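Local coordinates for fanconi-associated nuclease 1 homolog (Pseudomonas aeruginosa, PDB 5Y7Q), which belongs to the FAN1 nuclease family, carries a VRR-NUC domain and is modelled here with deoxynucleotides bound to its helices, at residues Arg314-Leu319 with Gln346-Leu351; Leu351-Gln356 with Gln364-Ala369. One frame throughout, in Å; residues are numbered along the deposited sequence.

Contacts 1 and 2 follow each other along the chain and share Leu-351 on helix 342-358. Their centres lie about 12 Å apart. Contact 1 is buried between two helices. Contact 2 lies further out, where a loop passes the same helix. The packing continues from one to the other, with Ile-316 CG2 4.0 Å from Leu-355 CD1. Both reach the backbone of chain D. Arg-317 of contact 1 binds DA3 of chain D and, weakly, DA2, and Arg-354 of contact 2 binds DG1 and DA2. Glu-320 ties the two arginines together, taking Arg-317 NH1 on OE2 and Arg-354 NE on OE1. Together the arginines line the backbone of three consecutive nucleotides of chain D.

Contact 1 of 2, residues Arg314-Leu319 with Gln346-Leu351; sequences RAIRSL and QGLARL. With nucleotides of chain D.
Ile-316 meets Leu-351 and Leu-348 across two helix segments. The apolar contact is small. Ile-316 CG2 sits 3.7 Å from Leu-351 CD1, and its CD1 reaches Leu-348 CD2 at 3.9 Å. The isoleucine and Leu-348 side chains cross at about a right angle. Helix 325-337 adds to this packing, with Leu-331 on Ile-316 and Ala-335 on Leu-348.

The polar contacts go to chain D. CG of Arg-317 is anti to its backbone N (chi1 177°), and the chain bends at chi2. Its guanidinium meets OP1 of DA3 of chain D edge-on and in plane. NE gives the main bond to this OP1, 3.0 Å long with an N-H...O angle of 161°. NH2 adds weak bonds to the same OP1 and to O3' of DA2 of chain D. NH1 forms a salt bridge with Glu-320, which helps fix its rotation. CB of Arg-317 lies over one face of the Arg-314 guanidinium, offset toward its rim; NH2 of Arg-314 makes a salt bridge with Glu-291. Arg-350 NH1 comes to 3.6 Å from OP2 of DA2 of chain D, with no hydrogen bond; its NH2 makes a salt bridge with Asp-553.

The segment axes run nearly parallel, 16° apart and 11.2 Å at closest approach. Helices 311-321 and 342-358, both touched by helix 325-337, are consistent with the TPR-like region of FAN1 proteins, here with a phosphate-binding edge.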
loop_
_atom_site.group_PDB
_atom_site.type_symbol
_atom_site.label_atom_id
_atom_site.label_comp_id
_atom_site.label_asym_id
_atom_site.label_seq_id
_atom_site.Cartn_x
_atom_site.Cartn_y
_atom_site.Cartn_z
ATOM N N ARG A 314 14.632 -11.237 11.431
ATOM C CA ARG A 314 13.596 -12.217 11.730
ATOM C C ARG A 314 14.131 -13.646 11.635
ATOM O O ARG A 314 13.629 -14.542 12.317
ATOM C CB ARG A 314 12.393 -12.029 10.803
ATOM C CG ARG A 314 11.762 -10.626 10.758
ATOM C CD ARG A 314 11.463 -10.055 12.143
ATOM N NE ARG A 314 10.911 -11.037 13.078
ATOM C CZ ARG A 314 10.920 -10.895 14.403
ATOM N NH1 ARG A 314 11.462 -9.804 14.967
ATOM N NH2 ARG A 314 10.396 -11.852 15.163
ATOM N N ALA A 315 15.152 -13.886 10.817
ATOM C CA ALA A 315 15.722 -15.224 10.763
ATOM C C ALA A 315 16.536 -15.526 12.023
ATOM O O ALA A 315 16.415 -16.616 12.600
ATOM C CB ALA A 315 16.565 -15.391 9.494
ATOM N N ILE A 316 17.381 -14.580 12.467
ATOM C CA ILE A 316 18.089 -14.775 13.740
ATOM C C ILE A 316 17.090 -15.065 14.853
ATOM O O ILE A 316 17.197 -16.065 15.581
ATOM C CB ILE A 316 18.951 -13.548 14.088
ATOM C CG1 ILE A 316 19.972 -13.280 12.991
ATOM C CG2 ILE A 316 19.647 -13.758 15.410
ATOM C CD1 ILE A 316 20.369 -11.841 12.874
ATOM N N ARG A 317 16.088 -14.200 14.985
ATOM C CA ARG A 317 15.113 -14.387 16.048
ATOM C C ARG A 317 14.377 -15.716 15.907
ATOM O O ARG A 317 14.072 -16.355 16.919
ATOM C CB ARG A 317 14.139 -13.209 16.066
ATOM C CG ARG A 317 13.028 -13.329 17.097
ATOM C CD ARG A 317 13.542 -13.547 18.527
ATOM N NE ARG A 317 12.439 -13.809 19.458
ATOM C CZ ARG A 317 12.590 -14.271 20.698
ATOM N NH1 ARG A 317 13.800 -14.523 21.171
ATOM N NH2 ARG A 317 11.527 -14.484 21.466
ATOM N N SER A 318 14.108 -16.174 14.675
ATOM C CA SER A 318 13.455 -17.472 14.520
ATOM C C SER A 318 14.362 -18.609 14.967
ATOM O O SER A 318 13.909 -19.529 15.656
ATOM C CB SER A 318 13.015 -17.698 13.077
ATOM O OG SER A 318 11.867 -16.934 12.771
ATOM N N LEU A 319 15.642 -18.577 14.582
ATOM C CA LEU A 319 16.559 -19.603 15.061
ATOM C C LEU A 319 16.578 -19.628 16.581
ATOM O O LEU A 319 16.450 -20.698 17.200
ATOM C CB LEU A 319 17.958 -19.380 14.496
ATOM C CG LEU A 319 18.171 -19.725 13.016
ATOM C CD1 LEU A 319 19.313 -18.934 12.384
ATOM C CD2 LEU A 319 18.361 -21.236 12.803
ATOM N N GLN A 346 20.130 -1.623 15.691
ATOM C CA GLN A 346 19.456 -1.555 16.977
ATOM C C GLN A 346 18.965 -2.930 17.422
ATOM O O GLN A 346 19.109 -3.286 18.602
ATOM C CB GLN A 346 18.315 -0.541 16.900
ATOM C CG GLN A 346 17.356 -0.578 18.064
ATOM C CD GLN A 346 16.139 0.272 17.811
ATOM O OE1 GLN A 346 15.975 0.806 16.719
ATOM N NE2 GLN A 346 15.277 0.405 18.817
ATOM N N GLY A 347 18.414 -3.731 16.486
ATOM C CA GLY A 347 17.919 -5.063 16.844
ATOM C C GLY A 347 19.016 -6.040 17.242
ATOM O O GLY A 347 18.868 -6.809 18.203
ATOM N N LEU A 348 20.139 -6.020 16.514
ATOM C CA LEU A 348 21.288 -6.833 16.907
ATOM C C LEU A 348 21.803 -6.444 18.287
ATOM O O LEU A 348 22.352 -7.287 19.009
ATOM C CB LEU A 348 22.417 -6.697 15.882
ATOM C CG LEU A 348 22.160 -7.186 14.460
ATOM C CD1 LEU A 348 23.277 -6.769 13.506
ATOM C CD2 LEU A 348 22.021 -8.682 14.488
ATOM N N ALA A 349 21.650 -5.174 18.666
ATOM C CA ALA A 349 22.109 -4.769 19.990
ATOM C C ALA A 349 21.379 -5.514 21.103
ATOM O O ALA A 349 21.939 -5.687 22.191
ATOM C CB ALA A 349 21.954 -3.260 20.160
ATOM N N ARG A 350 20.117 -5.906 20.886
ATOM C CA ARG A 350 19.432 -6.749 21.865
ATOM C C ARG A 350 19.745 -8.229 21.667
ATOM O O ARG A 350 19.932 -8.962 22.648
ATOM C CB ARG A 350 17.926 -6.540 21.800
ATOM C CG ARG A 350 17.485 -5.112 21.800
ATOM C CD ARG A 350 16.121 -5.042 21.177
ATOM N NE ARG A 350 15.599 -3.691 21.183
ATOM C CZ ARG A 350 14.567 -3.299 20.451
ATOM N NH1 ARG A 350 13.962 -4.168 19.641
ATOM N NH2 ARG A 350 14.148 -2.037 20.525
ATOM N N LEU A 351 19.775 -8.687 20.406
ATOM C CA LEU A 351 19.896 -10.121 20.136
ATOM C C LEU A 351 21.263 -10.655 20.518
ATOM O O LEU A 351 21.380 -11.680 21.197
ATOM C CB LEU A 351 19.647 -10.404 18.662
ATOM C CG LEU A 351 18.198 -10.611 18.330
ATOM C CD1 LEU A 351 18.078 -10.686 16.836
ATOM C CD2 LEU A 351 17.786 -11.895 18.989
ATOM P P DA D 2 13.329 -8.132 22.330
ATOM O OP1 DA D 2 14.108 -8.861 21.305
ATOM O OP2 DA D 2 12.991 -6.720 22.061
ATOM O "O5'" DA D 2 11.955 -8.906 22.605
ATOM C "C5'" DA D 2 11.941 -10.127 23.359
ATOM C "C4'" DA D 2 10.653 -10.872 23.112
ATOM O "O4'" DA D 2 9.598 -10.280 23.915
ATOM C "C3'" DA D 2 10.171 -10.780 21.663
ATOM O "O3'" DA D 2 9.535 -11.968 21.258
ATOM C "C2'" DA D 2 9.182 -9.641 21.717
ATOM C "C1'" DA D 2 8.549 -9.869 23.061
ATOM N N9 DA D 2 7.956 -8.648 23.549
ATOM C C8 DA D 2 8.543 -7.416 23.608
ATOM N N7 DA D 2 7.746 -6.477 24.042
ATOM C C5 DA D 2 6.551 -7.137 24.254
ATOM C C6 DA D 2 5.304 -6.703 24.718
ATOM N N6 DA D 2 5.052 -5.443 25.065
ATOM N N1 DA D 2 4.324 -7.616 24.815
ATOM C C2 DA D 2 4.580 -8.883 24.470
ATOM N N3 DA D 2 5.711 -9.410 24.021
ATOM C C4 DA D 2 6.664 -8.473 23.937
ATOM P P DA D 3 8.857 -12.066 19.800
ATOM O OP1 DA D 3 9.541 -13.200 19.150
ATOM O OP2 DA D 3 8.875 -10.770 19.090
ATOM O "O5'" DA D 3 7.330 -12.455 20.114
ATOM C "C5'" DA D 3 7.041 -13.622 20.892
ATOM C "C4'" DA D 3 5.549 -13.925 20.963
ATOM O "O4'" DA D 3 4.835 -12.803 21.506
ATOM C "C3'" DA D 3 4.858 -14.199 19.649
ATOM O "O3'" DA D 3 3.673 -14.925 19.929
ATOM C "C2'" DA D 3 4.546 -12.784 19.168
ATOM C "C1'" DA D 3 4.108 -12.152 20.476
ATOM N N9 DA D 3 4.405 -10.748 20.623
ATOM C C8 DA D 3 5.608 -10.128 20.437
ATOM N N7 DA D 3 5.588 -8.851 20.722
ATOM C C5 DA D 3 4.291 -8.631 21.159
ATOM C C6 DA D 3 3.625 -7.481 21.612
ATOM N N6 DA D 3 4.217 -6.289 21.704
ATOM N N1 DA D 3 2.322 -7.607 21.969
ATOM C C2 DA D 3 1.740 -8.808 21.876
ATOM N N3 DA D 3 2.264 -9.957 21.464
ATOM C C4 DA D 3 3.557 -9.796 21.119
#

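Contact 2 of 2, residues Leu351-Gln356 with Gln364-Ala369; sequences LLPRLQ and QARAAA. With nucleotides of chain D.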
loop_
_atom_site.group_PDB
_atom_site.type_symbol
_atom_site.label_atom_id
_atom_site.label_comp_id
_atom_site.label_asym_id
_atom_site.label_seq_id
_atom_site.Cartn_x
_atom_site.Cartn_y
_atom_site.Cartn_z
ATOM N N LEU A 351 19.775 -8.687 20.406
ATOM C CA LEU A 351 19.896 -10.121 20.136
ATOM C C LEU A 351 21.263 -10.655 20.518
ATOM O O LEU A 351 21.380 -11.680 21.197
ATOM C CB LEU A 351 19.647 -10.404 18.662
ATOM C CG LEU A 351 18.198 -10.611 18.330
ATOM C CD1 LEU A 351 18.078 -10.686 16.836
ATOM C CD2 LEU A 351 17.786 -11.895 18.989
ATOM N N LEU A 352 22.305 -10.002 20.044
ATOM C CA LEU A 352 23.657 -10.484 20.297
ATOM C C LEU A 352 23.905 -10.857 21.755
ATOM O O LEU A 352 24.234 -12.023 22.010
ATOM C CB LEU A 352 24.651 -9.434 19.789
ATOM C CG LEU A 352 25.714 -10.025 18.893
ATOM C CD1 LEU A 352 27.067 -9.962 19.584
ATOM C CD2 LEU A 352 25.356 -11.455 18.597
ATOM N N PRO A 353 23.713 -9.979 22.747
ATOM C CA PRO A 353 24.097 -10.357 24.118
ATOM C C PRO A 353 23.264 -11.489 24.681
ATOM O O PRO A 353 23.756 -12.249 25.527
ATOM C CB PRO A 353 23.886 -9.065 24.923
ATOM C CG PRO A 353 23.620 -7.985 23.907
ATOM C CD PRO A 353 23.034 -8.676 22.720
ATOM N N ARG A 354 22.007 -11.609 24.256
ATOM C CA ARG A 354 21.168 -12.688 24.754
ATOM C C ARG A 354 21.598 -14.025 24.169
ATOM O O ARG A 354 21.559 -15.057 24.863
ATOM C CB ARG A 354 19.721 -12.369 24.426
ATOM C CG ARG A 354 18.767 -13.465 24.693
ATOM C CD ARG A 354 17.384 -12.895 24.600
ATOM N NE ARG A 354 17.066 -12.474 23.243
ATOM C CZ ARG A 354 16.228 -11.484 22.939
ATOM N NH1 ARG A 354 15.633 -10.790 23.899
ATOM N NH2 ARG A 354 15.992 -11.177 21.670
ATOM N N LEU A 355 22.041 -14.014 22.906
ATOM C CA LEU A 355 22.659 -15.189 22.305
ATOM C C LEU A 355 24.006 -15.508 22.942
ATOM O O LEU A 355 24.334 -16.678 23.170
ATOM C CB LEU A 355 22.838 -14.959 20.812
ATOM C CG LEU A 355 21.534 -14.689 20.106
ATOM C CD1 LEU A 355 21.851 -14.398 18.688
ATOM C CD2 LEU A 355 20.622 -15.903 20.256
ATOM N N GLN A 356 24.823 -14.487 23.185
ATOM C CA GLN A 356 26.089 -14.711 23.860
ATOM C C GLN A 356 25.850 -15.396 25.191
ATOM O O GLN A 356 26.534 -16.364 25.539
ATOM C CB GLN A 356 26.813 -13.385 24.054
ATOM C CG GLN A 356 27.207 -12.723 22.776
ATOM C CD GLN A 356 27.850 -11.373 22.991
ATOM O OE1 GLN A 356 28.734 -10.979 22.236
ATOM N NE2 GLN A 356 27.418 -10.658 24.032
ATOM N N GLN A 364 29.081 -9.249 28.520
ATOM C CA GLN A 364 29.832 -8.136 27.968
ATOM C C GLN A 364 29.231 -6.825 28.455
ATOM O O GLN A 364 28.007 -6.678 28.525
ATOM C CB GLN A 364 29.864 -8.200 26.438
ATOM C CG GLN A 364 30.631 -9.423 25.926
ATOM C CD GLN A 364 30.949 -9.373 24.438
ATOM O OE1 GLN A 364 31.212 -8.309 23.877
ATOM N NE2 GLN A 364 30.937 -10.538 23.797
ATOM N N ALA A 365 30.104 -5.884 28.818
ATOM C CA ALA A 365 29.661 -4.595 29.334
ATOM C C ALA A 365 29.019 -3.753 28.233
ATOM O O ALA A 365 29.458 -3.766 27.077
ATOM C CB ALA A 365 30.835 -3.838 29.962
ATOM N N ARG A 366 27.966 -3.019 28.603
ATOM C CA ARG A 366 27.268 -2.088 27.716
ATOM C C ARG A 366 27.139 -0.717 28.391
ATOM O O ARG A 366 27.704 -0.502 29.470
ATOM C CB ARG A 366 25.886 -2.635 27.342
ATOM C CG ARG A 366 25.859 -4.089 26.866
ATOM C CD ARG A 366 24.455 -4.450 26.400
ATOM N NE ARG A 366 23.975 -3.478 25.415
ATOM C CZ ARG A 366 22.711 -3.079 25.291
ATOM N NH1 ARG A 366 22.389 -2.179 24.368
ATOM N NH2 ARG A 366 21.772 -3.564 26.094
ATOM N N ALA A 367 26.406 0.216 27.780
ATOM C CA ALA A 367 26.132 1.515 28.385
ATOM C C ALA A 367 24.629 1.732 28.530
ATOM O O ALA A 367 23.820 1.114 27.832
ATOM C CB ALA A 367 26.737 2.661 27.563
ATOM N N ALA A 368 24.261 2.620 29.451
ATOM C CA ALA A 368 22.861 2.977 29.622
ATOM C C ALA A 368 22.365 3.758 28.404
ATOM O O ALA A 368 23.152 4.294 27.615
ATOM C CB ALA A 368 22.666 3.789 30.906
ATOM N N ALA A 369 21.034 3.794 28.237
ATOM C CA ALA A 369 20.434 4.564 27.156
ATOM C C ALA A 369 20.789 6.040 27.316
ATOM O O ALA A 369 21.054 6.507 28.431
ATOM C CB ALA A 369 18.918 4.376 27.140
ATOM P P DA D 2 13.329 -8.132 22.330
ATOM O OP1 DA D 2 14.108 -8.861 21.305
ATOM O OP2 DA D 2 12.991 -6.720 22.061
ATOM O "O5'" DA D 2 11.955 -8.906 22.605
ATOM C "C5'" DA D 2 11.941 -10.127 23.359
ATOM C "C4'" DA D 2 10.653 -10.872 23.112
ATOM O "O4'" DA D 2 9.598 -10.280 23.915
ATOM C "C3'" DA D 2 10.171 -10.780 21.663
ATOM O "O3'" DA D 2 9.535 -11.968 21.258
ATOM C "C2'" DA D 2 9.182 -9.641 21.717
ATOM C "C1'" DA D 2 8.549 -9.869 23.061
ATOM N N9 DA D 2 7.956 -8.648 23.549
ATOM C C8 DA D 2 8.543 -7.416 23.608
ATOM N N7 DA D 2 7.746 -6.477 24.042
ATOM C C5 DA D 2 6.551 -7.137 24.254
ATOM C C6 DA D 2 5.304 -6.703 24.718
ATOM N N6 DA D 2 5.052 -5.443 25.065
ATOM N N1 DA D 2 4.324 -7.616 24.815
ATOM C C2 DA D 2 4.580 -8.883 24.470
ATOM N N3 DA D 2 5.711 -9.410 24.021
ATOM C C4 DA D 2 6.664 -8.473 23.937
ATOM P P DG D 1 15.813 -9.488 28.304
ATOM O OP1 DG D 1 16.333 -10.864 28.115
ATOM O OP2 DG D 1 15.875 -8.829 29.634
ATOM O "O5'" DG D 1 16.502 -8.504 27.240
ATOM C "C5'" DG D 1 15.744 -7.444 26.650
ATOM C "C4'" DG D 1 14.415 -7.969 26.144
ATOM O "O4'" DG D 1 13.371 -7.699 27.107
ATOM C "C3'" DG D 1 13.912 -7.356 24.827
ATOM O "O3'" DG D 1 14.136 -8.266 23.725
ATOM C "C2'" DG D 1 12.418 -7.139 25.079
ATOM C "C1'" DG D 1 12.177 -7.835 26.412
ATOM N N9 DG D 1 11.078 -7.221 27.127
ATOM C C8 DG D 1 10.997 -5.928 27.581
ATOM N N7 DG D 1 9.844 -5.641 28.116
ATOM C C5 DG D 1 9.106 -6.807 27.974
ATOM C C6 DG D 1 7.780 -7.105 28.367
ATOM O O6 DG D 1 6.956 -6.373 28.934
ATOM N N1 DG D 1 7.427 -8.409 28.032
ATOM C C2 DG D 1 8.248 -9.315 27.398
ATOM N N2 DG D 1 7.727 -10.528 27.163
ATOM N N3 DG D 1 9.490 -9.050 27.028
ATOM C C4 DG D 1 9.850 -7.781 27.348
#
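The side-chain amides of Gln-356 and Gln-364 come together with their planes 32° apart. Their side chains cross at about a right angle, and both are extended beyond CG. NE2 of Gln-364 comes to 2.7 Å from OE1 of Gln-356. The angle is too poor for a hydrogen bond. The guanidinium of Arg-354 is the other flat group. O3' of DG1 of chain D and the phosphorus of DA2 of chain D lie at its edge, in its plane. NH1 bonds to that O3' at 2.9 Å, with an N-H...O angle of 159°. NH2 bonds to OP1 of DA2 of chain D at 3.0 Å and is straighter, at 171°. A bend at chi3 turns NH1 and NH2 to the sugar-phosphate backbone of chain D.

Apolar contact between the segments is slight. Pro-353 CG lies 4.4 Å from Arg-366 CD. This proline also kinks the helix, since its N makes no bond to the preceding turn.

Residues 364-369 belong to the loop between helix 342-358 and strand 374-380. The loop runs past Pro-353 and Gln-356, while Leu-355 packs on Ala-328 and Ala-332 of helix 325-337 and on Glu-320 of helix 311-321.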